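Local coordinates for D-isomer specific 2-hydroxyacid dehydrogenase family protein (Desulfovibrio vulgaris, PDB 5TX7), which probably catalyses NAD-dependent oxidation or reduction of a 2-hydroxyacid or 2-ketoacid, as in the D-isomer specific 2-hydroxyacid dehydrogenase family, at residues 173-178 and 189-195; 4-10 and 28-34; 242-246 and 272-276. One frame throughout, in Å; residues are numbered along the deposited sequence.

Interaction 1. Residues 173-178 and 189-195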
ATOM      1  N   ASN A 173       4.458  12.896 -10.119  1.00 47.11           N
ATOM      2  CA  ASN A 173       5.164  14.150 -10.023  1.00 49.30           C
ATOM      3  C   ASN A 173       5.058  14.559  -8.581  1.00 45.84           C
ATOM      4  O   ASN A 173       4.069  14.236  -7.923  1.00 47.36           O
ATOM      5  CB  ASN A 173       4.518  15.216 -10.890  1.00 54.40           C
ATOM      6  CG  ASN A 173       4.418  14.790 -12.333  1.00 60.86           C
ATOM      7  OD1 ASN A 173       5.410  14.698 -13.006  1.00 75.67           O
ATOM      8  ND2 ASN A 173       3.230  14.529 -12.810  1.00 63.51           N
ATOM      9  N   VAL A 174       6.069  15.271  -8.097  1.00 44.05           N
ATOM     10  CA  VAL A 174       6.122  15.727  -6.719  1.00 43.88           C
ATOM     11  C   VAL A 174       6.273  17.249  -6.697  1.00 45.08           C
ATOM     12  O   VAL A 174       7.064  17.824  -7.441  1.00 49.00           O
ATOM     13  CB  VAL A 174       7.281  15.072  -5.955  1.00 44.09           C
ATOM     14  CG1 VAL A 174       7.292  15.504  -4.503  1.00 43.46           C
ATOM     15  CG2 VAL A 174       7.189  13.552  -6.052  1.00 43.12           C
ATOM     16  N   ILE A 175       5.478  17.888  -5.846  1.00 43.60           N
ATOM     17  CA  ILE A 175       5.651  19.282  -5.496  1.00 43.16           C
ATOM     18  C   ILE A 175       5.565  19.413  -3.985  1.00 42.16           C
ATOM     19  O   ILE A 175       4.799  18.713  -3.343  1.00 41.61           O
ATOM     20  CB  ILE A 175       4.632  20.191  -6.213  1.00 45.04           C
ATOM     21  CG1 ILE A 175       3.185  19.882  -5.772  1.00 42.33           C
ATOM     22  CG2 ILE A 175       4.791  20.044  -7.726  1.00 46.11           C
ATOM     23  CD1 ILE A 175       2.167  20.726  -6.509  1.00 42.67           C
ATOM     24  N   ALA A 176       6.377  20.297  -3.421  1.00 44.70           N
ATOM     25  CA  ALA A 176       6.480  20.447  -1.980  1.00 45.79           C
ATOM     26  C   ALA A 176       6.323  21.892  -1.560  1.00 46.71           C
ATOM     27  O   ALA A 176       6.918  22.771  -2.175  1.00 51.24           O
ATOM     28  CB  ALA A 176       7.823  19.924  -1.517  1.00 48.22           C
ATOM     29  N   TYR A 177       5.503  22.131  -0.532  1.00 45.46           N
ATOM     30  CA  TYR A 177       5.489  23.401   0.185  1.00 48.26           C
ATOM     31  C   TYR A 177       6.485  23.222   1.306  1.00 50.69           C
ATOM     32  O   TYR A 177       6.242  22.477   2.251  1.00 50.33           O
ATOM     33  CB  TYR A 177       4.098  23.765   0.729  1.00 47.40           C
ATOM     34  CG  TYR A 177       4.108  25.014   1.596  1.00 48.82           C
ATOM     35  CD1 TYR A 177       4.478  26.241   1.058  1.00 51.87           C
ATOM     36  CD2 TYR A 177       3.778  24.965   2.967  1.00 49.51           C
ATOM     37  CE1 TYR A 177       4.523  27.397   1.834  1.00 55.07           C
ATOM     38  CE2 TYR A 177       3.823  26.114   3.760  1.00 52.69           C
ATOM     39  CZ  TYR A 177       4.195  27.335   3.186  1.00 56.28           C
ATOM     40  OH  TYR A 177       4.253  28.492   3.949  1.00 59.74           O
ATOM     41  N   ALA A 178       7.614  23.909   1.186  1.00 55.92           N
ATOM     42  CA  ALA A 178       8.795  23.662   2.010  1.00 61.66           C
ATOM     43  C   ALA A 178       9.265  24.968   2.625  1.00 67.04           C
ATOM     44  O   ALA A 178      10.278  25.531   2.204  1.00 73.02           O
ATOM     45  CB  ALA A 178       9.893  23.024   1.169  1.00 62.64           C
ATOM     46  N   PRO A 189      10.235  14.368 -11.961  1.00 65.31           N
ATOM     47  CA  PRO A 189       9.942  15.801 -11.765  1.00 65.49           C
ATOM     48  C   PRO A 189       9.699  16.178 -10.307  1.00 60.31           C
ATOM     49  O   PRO A 189       8.966  15.487  -9.599  1.00 52.47           O
ATOM     50  CB  PRO A 189       8.642  16.011 -12.571  1.00 66.50           C
ATOM     51  CG  PRO A 189       8.529  14.787 -13.430  1.00 68.23           C
ATOM     52  CD  PRO A 189       9.091  13.690 -12.586  1.00 66.27           C
ATOM     53  N   PHE A 190      10.361  17.246  -9.870  1.00 60.47           N
ATOM     54  CA  PHE A 190      10.178  17.804  -8.543  1.00 57.72           C
ATOM     55  C   PHE A 190      10.215  19.307  -8.644  1.00 60.91           C
ATOM     56  O   PHE A 190      10.974  19.839  -9.439  1.00 67.09           O
ATOM     57  CB  PHE A 190      11.275  17.354  -7.590  1.00 57.05           C
ATOM     58  CG  PHE A 190      11.215  18.043  -6.260  1.00 56.10           C
ATOM     59  CD1 PHE A 190      10.338  17.603  -5.285  1.00 52.75           C
ATOM     60  CD2 PHE A 190      12.004  19.158  -5.995  1.00 59.51           C
ATOM     61  CE1 PHE A 190      10.252  18.248  -4.054  1.00 52.87           C
ATOM     62  CE2 PHE A 190      11.928  19.807  -4.769  1.00 60.89           C
ATOM     63  CZ  PHE A 190      11.052  19.344  -3.791  1.00 56.46           C
ATOM     64  N   GLU A 191       9.423  19.983  -7.818  1.00 60.92           N
ATOM     65  CA  GLU A 191       9.400  21.437  -7.781  1.00 63.00           C
ATOM     66  C   GLU A 191       8.917  21.950  -6.410  1.00 59.04           C
ATOM     67  O   GLU A 191       8.059  21.345  -5.777  1.00 54.44           O
ATOM     68  CB  GLU A 191       8.482  21.912  -8.902  1.00 66.70           C
ATOM     69  CG  GLU A 191       8.490  23.386  -9.221  1.00 77.07           C
ATOM     70  CD  GLU A 191       7.430  23.751 -10.260  1.00 83.95           C
ATOM     71  OE1 GLU A 191       7.085  22.890 -11.111  1.00 85.67           O
ATOM     72  OE2 GLU A 191       6.939  24.907 -10.224  1.00 90.00           O
ATOM     73  N   HIS A 192       9.512  23.035  -5.937  1.00 60.09           N
ATOM     74  CA  HIS A 192       8.993  23.776  -4.776  1.00 59.44           C
ATOM     75  C   HIS A 192       7.864  24.719  -5.204  1.00 57.44           C
ATOM     76  O   HIS A 192       7.983  25.399  -6.212  1.00 58.47           O
ATOM     77  CB  HIS A 192      10.093  24.593  -4.089  1.00 62.21           C
ATOM     78  CG  HIS A 192      11.072  23.760  -3.335  1.00 63.29           C
ATOM     79  ND1 HIS A 192      12.398  23.656  -3.697  1.00 67.88           N
ATOM     80  CD2 HIS A 192      10.916  22.972  -2.250  1.00 61.87           C
ATOM     81  CE1 HIS A 192      13.019  22.852  -2.854  1.00 67.71           C
ATOM     82  NE2 HIS A 192      12.143  22.426  -1.963  1.00 63.51           N
ATOM     83  N   VAL A 193       6.797  24.770  -4.421  1.00 54.07           N
ATOM     84  CA  VAL A 193       5.655  25.639  -4.713  1.00 54.71           C
ATOM     85  C   VAL A 193       5.150  26.337  -3.466  1.00 53.85           C
ATOM     86  O   VAL A 193       5.360  25.854  -2.363  1.00 54.47           O
ATOM     87  CB  VAL A 193       4.469  24.847  -5.318  1.00 52.44           C
ATOM     88  CG1 VAL A 193       4.860  24.241  -6.658  1.00 53.28           C
ATOM     89  CG2 VAL A 193       3.966  23.760  -4.368  1.00 50.40           C
ATOM     90  N   GLY A 194       4.464  27.464  -3.657  1.00 53.04           N
ATOM     91  CA  GLY A 194       3.680  28.068  -2.600  1.00 51.90           C
ATOM     92  C   GLY A 194       2.511  27.179  -2.218  1.00 47.93           C
ATOM     93  O   GLY A 194       2.109  26.307  -2.970  1.00 46.87           O
ATOM     94  N   LEU A 195       1.951  27.420  -1.050  1.00 48.92           N
ATOM     95  CA  LEU A 195       0.858  26.595  -0.530  1.00 48.87           C
ATOM     96  C   LEU A 195      -0.414  26.623  -1.397  1.00 48.37           C
ATOM     97  O   LEU A 195      -1.012  25.589  -1.623  1.00 47.84           O
ATOM     98  CB  LEU A 195       0.524  27.027   0.901  1.00 50.36           C
ATOM     99  CG  LEU A 195      -0.362  26.123   1.727  1.00 49.91           C
ATOM    100  CD1 LEU A 195       0.063  24.659   1.632  1.00 49.70           C
ATOM    101  CD2 LEU A 195      -0.247  26.542   3.198  1.00 52.16           C
TER
HETATM  102  O   HOH W   1       7.873  25.733  -0.901  1.00 67.19           O

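Interaction 2. Residues 4-10 and 28-34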
ATOM      1  N   ILE A   4      13.430   3.151  37.459  1.00 53.77           N
ATOM      2  CA  ILE A   4      12.813   3.661  36.228  1.00 50.42           C
ATOM      3  C   ILE A   4      11.348   3.235  36.174  1.00 47.58           C
ATOM      4  O   ILE A   4      11.045   2.059  36.351  1.00 47.95           O
ATOM      5  CB  ILE A   4      13.528   3.116  34.963  1.00 48.52           C
ATOM      6  CG1 ILE A   4      15.028   3.437  35.026  1.00 51.44           C
ATOM      7  CG2 ILE A   4      12.955   3.757  33.725  1.00 46.64           C
ATOM      8  CD1 ILE A   4      15.872   2.917  33.894  1.00 50.77           C
ATOM      9  N   VAL A   5      10.447   4.169  35.886  1.00 46.53           N
ATOM     10  CA  VAL A   5       9.016   3.856  35.796  1.00 47.86           C
ATOM     11  C   VAL A   5       8.438   4.302  34.448  1.00 46.89           C
ATOM     12  O   VAL A   5       8.563   5.475  34.068  1.00 44.59           O
ATOM     13  CB  VAL A   5       8.220   4.497  36.944  1.00 49.50           C
ATOM     14  CG1 VAL A   5       6.740   4.158  36.848  1.00 51.13           C
ATOM     15  CG2 VAL A   5       8.757   4.001  38.276  1.00 53.33           C
ATOM     16  N   ALA A   6       7.813   3.354  33.737  1.00 45.08           N
ATOM     17  CA  ALA A   6       7.035   3.660  32.530  1.00 44.27           C
ATOM     18  C   ALA A   6       5.544   3.732  32.905  1.00 43.79           C
ATOM     19  O   ALA A   6       4.942   2.733  33.336  1.00 42.78           O
ATOM     20  CB  ALA A   6       7.279   2.609  31.461  1.00 42.33           C
ATOM     21  N   LEU A   7       4.969   4.921  32.759  1.00 44.73           N
ATOM     22  CA  LEU A   7       3.592   5.175  33.178  1.00 49.28           C
ATOM     23  C   LEU A   7       2.554   4.704  32.158  1.00 46.58           C
ATOM     24  O   LEU A   7       1.423   4.428  32.528  1.00 47.44           O
ATOM     25  CB  LEU A   7       3.388   6.665  33.513  1.00 50.73           C
ATOM     26  CG  LEU A   7       4.207   7.190  34.698  1.00 54.00           C
ATOM     27  CD1 LEU A   7       4.074   8.702  34.821  1.00 54.73           C
ATOM     28  CD2 LEU A   7       3.808   6.513  36.010  1.00 56.51           C
ATOM     29  N   ASP A   8       2.923   4.625  30.885  1.00 46.03           N
ATOM     30  CA  ASP A   8       2.029   4.051  29.874  1.00 47.81           C
ATOM     31  C   ASP A   8       2.802   3.345  28.784  1.00 45.54           C
ATOM     32  O   ASP A   8       2.936   3.850  27.688  1.00 48.24           O
ATOM     33  CB  ASP A   8       1.063   5.112  29.298  1.00 48.86           C
ATOM     34  CG  ASP A   8       1.771   6.286  28.631  1.00 47.35           C
ATOM     35  OD1 ASP A   8       2.915   6.613  29.022  1.00 45.45           O
ATOM     36  OD2 ASP A   8       1.159   6.903  27.724  1.00 46.80           O
ATOM     37  N   GLY A   9       3.312   2.168  29.122  1.00 44.18           N
ATOM     38  CA  GLY A   9       4.184   1.401  28.235  1.00 43.17           C
ATOM     39  C   GLY A   9       3.495   0.446  27.273  1.00 42.32           C
ATOM     40  O   GLY A   9       4.145  -0.124  26.388  1.00 40.20           O
ATOM     41  N   TYR A  10       2.187   0.273  27.401  1.00 41.86           N
ATOM     42  CA  TYR A  10       1.497  -0.725  26.587  1.00 43.66           C
ATOM     43  C   TYR A  10       1.568  -0.412  25.088  1.00 41.69           C
ATOM     44  O   TYR A  10       1.957  -1.275  24.315  1.00 45.45           O
ATOM     45  CB  TYR A  10       0.047  -0.895  27.028  1.00 42.78           C
ATOM     46  CG  TYR A  10      -0.667  -1.999  26.285  1.00 43.07           C
ATOM     47  CD1 TYR A  10      -0.317  -3.342  26.475  1.00 45.12           C
ATOM     48  CD2 TYR A  10      -1.658  -1.711  25.369  1.00 41.81           C
ATOM     49  CE1 TYR A  10      -0.972  -4.356  25.783  1.00 46.04           C
ATOM     50  CE2 TYR A  10      -2.315  -2.707  24.680  1.00 44.72           C
ATOM     51  CZ  TYR A  10      -1.978  -4.034  24.879  1.00 47.45           C
ATOM     52  OH  TYR A  10      -2.665  -5.020  24.175  1.00 48.49           O
ATOM     53  N   LEU A  28      13.309  -1.477  36.368  1.00 52.55           N
ATOM     54  CA  LEU A  28      12.167  -0.962  35.617  1.00 52.02           C
ATOM     55  C   LEU A  28      10.849  -1.499  36.137  1.00 50.80           C
ATOM     56  O   LEU A  28      10.751  -2.678  36.459  1.00 52.48           O
ATOM     57  CB  LEU A  28      12.296  -1.347  34.150  1.00 51.63           C
ATOM     58  CG  LEU A  28      11.217  -0.889  33.174  1.00 49.80           C
ATOM     59  CD1 LEU A  28      11.150   0.616  33.087  1.00 51.08           C
ATOM     60  CD2 LEU A  28      11.549  -1.461  31.824  1.00 49.80           C
ATOM     61  N   VAL A  29       9.851  -0.624  36.220  1.00 48.36           N
ATOM     62  CA  VAL A  29       8.465  -1.031  36.421  1.00 47.89           C
ATOM     63  C   VAL A  29       7.668  -0.470  35.247  1.00 46.84           C
ATOM     64  O   VAL A  29       7.810   0.712  34.922  1.00 46.71           O
ATOM     65  CB  VAL A  29       7.902  -0.517  37.749  1.00 49.35           C
ATOM     66  CG1 VAL A  29       6.479  -0.984  37.932  1.00 49.90           C
ATOM     67  CG2 VAL A  29       8.713  -1.053  38.906  1.00 51.98           C
ATOM     68  N   VAL A  30       6.866  -1.312  34.594  1.00 46.83           N
ATOM     69  CA  VAL A  30       6.085  -0.895  33.433  1.00 46.64           C
ATOM     70  C   VAL A  30       4.604  -1.020  33.728  1.00 47.72           C
ATOM     71  O   VAL A  30       4.098  -2.118  33.863  1.00 48.46           O
ATOM     72  CB  VAL A  30       6.409  -1.748  32.193  1.00 48.58           C
ATOM     73  CG1 VAL A  30       5.609  -1.248  30.986  1.00 49.34           C
ATOM     74  CG2 VAL A  30       7.908  -1.740  31.897  1.00 48.13           C
ATOM     75  N   HIS A  31       3.918   0.117  33.832  1.00 48.95           N
ATOM     76  CA  HIS A  31       2.463   0.145  33.887  1.00 48.31           C
ATOM     77  C   HIS A  31       1.936   0.302  32.467  1.00 48.38           C
ATOM     78  O   HIS A  31       2.504   1.062  31.676  1.00 50.74           O
ATOM     79  CB  HIS A  31       1.955   1.298  34.735  1.00 48.69           C
ATOM     80  CG  HIS A  31       2.367   1.212  36.166  1.00 50.25           C
ATOM     81  ND1 HIS A  31       3.436   1.913  36.673  1.00 52.46           N
ATOM     82  CD2 HIS A  31       1.839   0.529  37.205  1.00 50.86           C
ATOM     83  CE1 HIS A  31       3.565   1.655  37.959  1.00 52.74           C
ATOM     84  NE2 HIS A  31       2.611   0.814  38.305  1.00 55.51           N
ATOM     85  N   PRO A  32       0.867  -0.423  32.128  1.00 48.37           N
ATOM     86  CA  PRO A  32       0.377  -0.366  30.762  1.00 46.65           C
ATOM     87  C   PRO A  32      -0.225   0.984  30.415  1.00 46.30           C
ATOM     88  O   PRO A  32      -0.084   1.454  29.288  1.00 45.80           O
ATOM     89  CB  PRO A  32      -0.659  -1.499  30.698  1.00 49.08           C
ATOM     90  CG  PRO A  32      -1.032  -1.795  32.079  1.00 52.32           C
ATOM     91  CD  PRO A  32       0.123  -1.389  32.956  1.00 51.64           C
ATOM     92  N   ARG A  33      -0.911   1.568  31.384  1.00 48.27           N
ATOM     93  CA  ARG A  33      -1.385   2.951  31.326  1.00 47.69           C
ATOM     94  C   ARG A  33      -1.593   3.440  32.752  1.00 47.43           C
ATOM     95  O   ARG A  33      -1.641   2.625  33.695  1.00 48.91           O
ATOM     96  CB  ARG A  33      -2.691   3.046  30.545  1.00 48.89           C
ATOM     97  CG  ARG A  33      -3.816   2.218  31.105  1.00 50.99           C
ATOM     98  CD  ARG A  33      -4.905   1.942  30.063  1.00 54.87           C
ATOM     99  NE  ARG A  33      -4.444   1.155  28.914  1.00 53.36           N
ATOM    100  CZ  ARG A  33      -4.267  -0.171  28.885  1.00 56.15           C
ATOM    101  NH1 ARG A  33      -4.468  -0.926  29.963  1.00 58.44           N
ATOM    102  NH2 ARG A  33      -3.842  -0.759  27.759  1.00 57.73           N
ATOM    103  N   THR A  34      -1.723   4.756  32.908  1.00 45.86           N
ATOM    104  CA  THR A  34      -1.923   5.358  34.215  1.00 47.51           C
ATOM    105  C   THR A  34      -2.994   6.444  34.187  1.00 48.80           C
ATOM    106  O   THR A  34      -2.803   7.461  33.541  1.00 50.39           O
ATOM    107  CB  THR A  34      -0.602   5.919  34.757  1.00 45.05           C
ATOM    108  OG1 THR A  34       0.307   4.840  34.987  1.00 41.35           O
ATOM    109  CG2 THR A  34      -0.821   6.647  36.084  1.00 47.75           C
TER

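Interaction 3. Residues 242-246 and 272-276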
ATOM      1  N   LEU A 242      -7.050  20.523   9.504  1.00 50.63           N
ATOM      2  CA  LEU A 242      -8.238  20.544   8.633  1.00 52.82           C
ATOM      3  C   LEU A 242      -9.391  21.313   9.232  1.00 54.08           C
ATOM      4  O   LEU A 242      -9.559  21.306  10.450  1.00 56.68           O
ATOM      5  CB  LEU A 242      -8.785  19.125   8.469  1.00 54.05           C
ATOM      6  CG  LEU A 242      -7.931  17.962   8.076  1.00 51.06           C
ATOM      7  CD1 LEU A 242      -8.823  16.748   7.868  1.00 52.02           C
ATOM      8  CD2 LEU A 242      -7.253  18.372   6.807  1.00 50.07           C
ATOM      9  N   ASP A 243     -10.203  21.921   8.364  1.00 57.03           N
ATOM     10  CA  ASP A 243     -11.581  22.288   8.713  1.00 59.09           C
ATOM     11  C   ASP A 243     -12.404  21.048   8.374  1.00 54.29           C
ATOM     12  O   ASP A 243     -12.677  20.771   7.201  1.00 50.08           O
ATOM     13  CB  ASP A 243     -12.042  23.525   7.925  1.00 65.06           C
ATOM     14  CG  ASP A 243     -13.529  23.879   8.162  1.00 72.66           C
ATOM     15  OD1 ASP A 243     -14.234  23.181   8.919  1.00 79.93           O
ATOM     16  OD2 ASP A 243     -14.011  24.871   7.576  1.00 78.92           O
ATOM     17  N   GLU A 244     -12.771  20.293   9.407  1.00 55.62           N
ATOM     18  CA  GLU A 244     -13.433  18.987   9.255  1.00 57.72           C
ATOM     19  C   GLU A 244     -14.761  19.075   8.497  1.00 58.08           C
ATOM     20  O   GLU A 244     -15.104  18.162   7.740  1.00 55.81           O
ATOM     21  CB  GLU A 244     -13.629  18.304  10.629  1.00 61.94           C
ATOM     22  CG  GLU A 244     -12.315  17.929  11.336  1.00 63.71           C
ATOM     23  CD  GLU A 244     -12.497  17.010  12.541  1.00 70.32           C
ATOM     24  OE1 GLU A 244     -13.613  16.959  13.136  1.00 72.92           O
ATOM     25  OE2 GLU A 244     -11.509  16.320  12.914  1.00 71.98           O
ATOM     26  N   ARG A 245     -15.476  20.182   8.683  1.00 61.73           N
ATOM     27  CA  ARG A 245     -16.742  20.443   7.988  1.00 65.76           C
ATOM     28  C   ARG A 245     -16.550  20.551   6.475  1.00 58.05           C
ATOM     29  O   ARG A 245     -17.212  19.877   5.699  1.00 55.02           O
ATOM     30  CB  ARG A 245     -17.379  21.728   8.544  1.00 76.05           C
ATOM     31  CG  ARG A 245     -18.668  22.191   7.872  1.00 86.65           C
ATOM     32  CD  ARG A 245     -19.729  21.097   7.766  1.00 94.48           C
ATOM     33  NE  ARG A 245     -20.169  20.615   9.079  1.00102.58           N
ATOM     34  CZ  ARG A 245     -21.259  19.874   9.302  1.00105.73           C
ATOM     35  NH1 ARG A 245     -22.072  19.507   8.304  1.00106.22           N
ATOM     36  NH2 ARG A 245     -21.545  19.497  10.550  1.00105.88           N
ATOM     37  N   ALA A 246     -15.627  21.404   6.070  1.00 55.04           N
ATOM     38  CA  ALA A 246     -15.325  21.619   4.654  1.00 51.55           C
ATOM     39  C   ALA A 246     -14.893  20.337   3.955  1.00 47.24           C
ATOM     40  O   ALA A 246     -15.277  20.085   2.804  1.00 45.57           O
ATOM     41  CB  ALA A 246     -14.263  22.693   4.495  1.00 49.89           C
ATOM     42  N   ASP A 272     -21.336  11.940  15.916  1.00 94.08           N
ATOM     43  CA  ASP A 272     -21.690  13.064  15.043  1.00 97.37           C
ATOM     44  C   ASP A 272     -20.516  13.902  14.445  1.00 92.34           C
ATOM     45  O   ASP A 272     -20.755  14.977  13.897  1.00 92.67           O
ATOM     46  CB  ASP A 272     -22.697  13.976  15.772  1.00102.09           C
ATOM     47  CG  ASP A 272     -22.061  14.813  16.902  1.00105.64           C
ATOM     48  OD1 ASP A 272     -20.878  14.634  17.281  1.00 98.30           O
ATOM     49  OD2 ASP A 272     -22.799  15.650  17.460  1.00116.79           O
ATOM     50  N   ASN A 273     -19.273  13.427  14.552  1.00 86.40           N
ATOM     51  CA  ASN A 273     -18.162  14.030  13.797  1.00 81.39           C
ATOM     52  C   ASN A 273     -18.526  13.906  12.318  1.00 75.60           C
ATOM     53  O   ASN A 273     -18.857  12.809  11.868  1.00 73.94           O
ATOM     54  CB  ASN A 273     -16.844  13.292  14.087  1.00 81.02           C
ATOM     55  CG  ASN A 273     -15.619  13.980  13.479  1.00 81.41           C
ATOM     56  OD1 ASN A 273     -15.602  14.313  12.295  1.00 81.02           O
ATOM     57  ND2 ASN A 273     -14.571  14.170  14.293  1.00 84.48           N
ATOM     58  N   PRO A 274     -18.477  15.021  11.557  1.00 73.20           N
ATOM     59  CA  PRO A 274     -18.937  14.935  10.158  1.00 71.71           C
ATOM     60  C   PRO A 274     -18.106  13.977   9.291  1.00 65.87           C
ATOM     61  O   PRO A 274     -18.621  13.418   8.322  1.00 66.35           O
ATOM     62  CB  PRO A 274     -18.823  16.383   9.647  1.00 73.37           C
ATOM     63  CG  PRO A 274     -17.831  17.032  10.561  1.00 72.49           C
ATOM     64  CD  PRO A 274     -18.005  16.381  11.897  1.00 72.90           C
ATOM     65  N   LEU A 275     -16.845  13.752   9.662  1.00 63.57           N
ATOM     66  CA  LEU A 275     -15.981  12.824   8.924  1.00 60.76           C
ATOM     67  C   LEU A 275     -16.338  11.347   9.086  1.00 60.88           C
ATOM     68  O   LEU A 275     -15.946  10.540   8.238  1.00 60.79           O
ATOM     69  CB  LEU A 275     -14.505  13.101   9.233  1.00 58.29           C
ATOM     70  CG  LEU A 275     -14.045  14.497   8.758  1.00 57.19           C
ATOM     71  CD1 LEU A 275     -12.701  14.874   9.367  1.00 56.05           C
ATOM     72  CD2 LEU A 275     -14.024  14.608   7.239  1.00 54.40           C
ATOM     73  N   LEU A 276     -17.116  10.999  10.111  1.00 64.53           N
ATOM     74  CA  LEU A 276     -17.636   9.625  10.269  1.00 65.61           C
ATOM     75  C   LEU A 276     -18.902   9.328   9.454  1.00 65.92           C
ATOM     76  O   LEU A 276     -19.259   8.162   9.287  1.00 65.76           O
ATOM     77  CB  LEU A 276     -17.863   9.296  11.743  1.00 68.54           C
ATOM     78  CG  LEU A 276     -16.588   9.032  12.523  1.00 71.82           C
ATOM     79  CD1 LEU A 276     -16.853   9.133  14.017  1.00 74.59           C
ATOM     80  CD2 LEU A 276     -16.003   7.658  12.193  1.00 75.70           C
TER

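Interaction 1. Residues 173-178 and 189-195
At one margin of the parallel sheet in the NAD-binding Rossmann domain, Val174, Ile175 and Ala176 pair in parallel with Phe190, Glu191 and His192. Four backbone hydrogen bonds join the segments: Val174 N reaches Pro189 O, Val174 O accepts Glu191 N, Ala176 N reaches Glu191 O at 3.1 Å, and Ala176 O accepts Val193 N at 3.0 Å. On the face carrying Val174 and Ala176, the edge of the Phe190 ring receives Val174 CG1, which lies 3.8 Å from CD1, while Ala176 CB comes within 3.9 Å of CE1. Phe190 CE2 sits over the rim of one face of the His192 imidazole, whose CD2 meets Ala178 CB. Strand 190-192 is outermost in this sheet within the chain; strand 173-177 lies between it and strand 150-154, which runs into a glycine-rich turn consistent with a dinucleotide-binding loop. Phe156 in that turn meets the Phe190 ring with nearly parallel planes. On the opposite face of the pair, Val193 CG2 packs 4.1 Å from Ile175 CB, against helix 195-201. Gly194 is the N-cap of this helix, and Leu195, in its first turn, places CB 4.0 Å from the Tyr177 ring centroid, a CH-pi contact nearly along the ring normal. With CG anti to the backbone N (chi1 174°), Tyr177 turns its ring edge to Val193 O. A water links Ala178 N to Val193 O.

Interaction 2. Residues 4-10 and 28-34
Ile4, Val5 and Ala6 run parallel to Leu28, Val29 and Val30, the strand axes approaching to 4.8 Å at 13°. Ile4 O accepts Val29 N, Val29 O accepts Ala6 N, and Ala6 O accepts His31 N, all at 2.9 Å. Beyond the strands the two segments stay together: Gly9 N donates to His31 O at an N-H...O angle of 175°, and Tyr10 N to Pro32 O at 3.2 Å. This pairing belongs to a beta-alpha-beta unit whose short helix 20-23 covers the Ile4 and Leu28 side chains, Ile4 CG2 lying 3.7 Å from Leu28 CD1. On the other face, Val5 CG1 lies in plane at the edge of the His31 ring. Thr34 OG1 donates to Leu7 O at 2.7 Å, in the carbonyl plane on a lone pair. Tyr10 and Arg33 extend side by side; the Arg33 chain bends at chi3 (63°) and brings NH2 to 3.4 Å from Tyr10 CD2, the guanidinium plane steeply inclined to the ring. Arg33 NE forms a salt bridge with Asp135 of the second subunit, while Thr34 OG1 also bonds Arg42 NH1. The strand pair is thus extended by polar bonds at its C-terminal end, where the Arg33 charge is probably balanced across the dimer interface.

Interaction 3. Residues 242-246 and 272-276
Glu244 and Arg245, opening helix 244-253, pack against Asn273, Pro274 and Leu275 at the start of the short helix 274-277. Just ahead of them, Asp243 is the N-cap of helix 244-253, its OD1 accepting a weak capping hydrogen bond from Arg245 N. Glu244 carries most of the contact. Its CG lies 3.7 Å from Leu275 CD1, the two side chains crossing at about a right angle, and its backbone O is 3.7 Å from Leu275 CD2. The Glu244 side chain continues extended (chi2 -168°) to bring OE1 within 3.2 Å of Asn273 ND2, a weak hydrogen bond with the carboxylate and amide planes 45° apart. The other oxygen, OE2, accepts Ser265 N, so both oxygens have a partner, OE1 only a weak one. Asn273 OD1 also accepts Leu275 N at 3.0 Å on a lone pair, capping its own helix. Next, Arg245 starts away from the second segment, but its side chain curls back so that one guanidinium face lies over Pro274 CB, 4.2 Å from the plane and offset toward the rim. Leu276 packs on Ile125 of the second subunit. Pro274 and Leu275 also rest on Ala248 and Val247 farther along helix 244-253, and the first segment meets helix 221-225 through Ala246 and strand 231-235 through Leu242.

How the interactions relate
From the N terminus the three contacts follow in series, none nesting or crossing. Interaction 2 closes first, over the 17 residues holding helix 20-23, and ties strand 27-30, outermost within this chain, to strand 3-6 in the five-stranded sheet. Interaction 1 then closes a 10-residue loop without helix or strand, adding strand 190-192 to the margin of the seven-stranded sheet. Interaction 3 spans 25 residues that include strand 256-261, and joins two helix starts in that same NAD-binding region. Interactions 1 and 3 have centres about 27 Å apart; interactions 1 and 2, about 42 Å apart between centres, lie on opposite sides of the chain's centre.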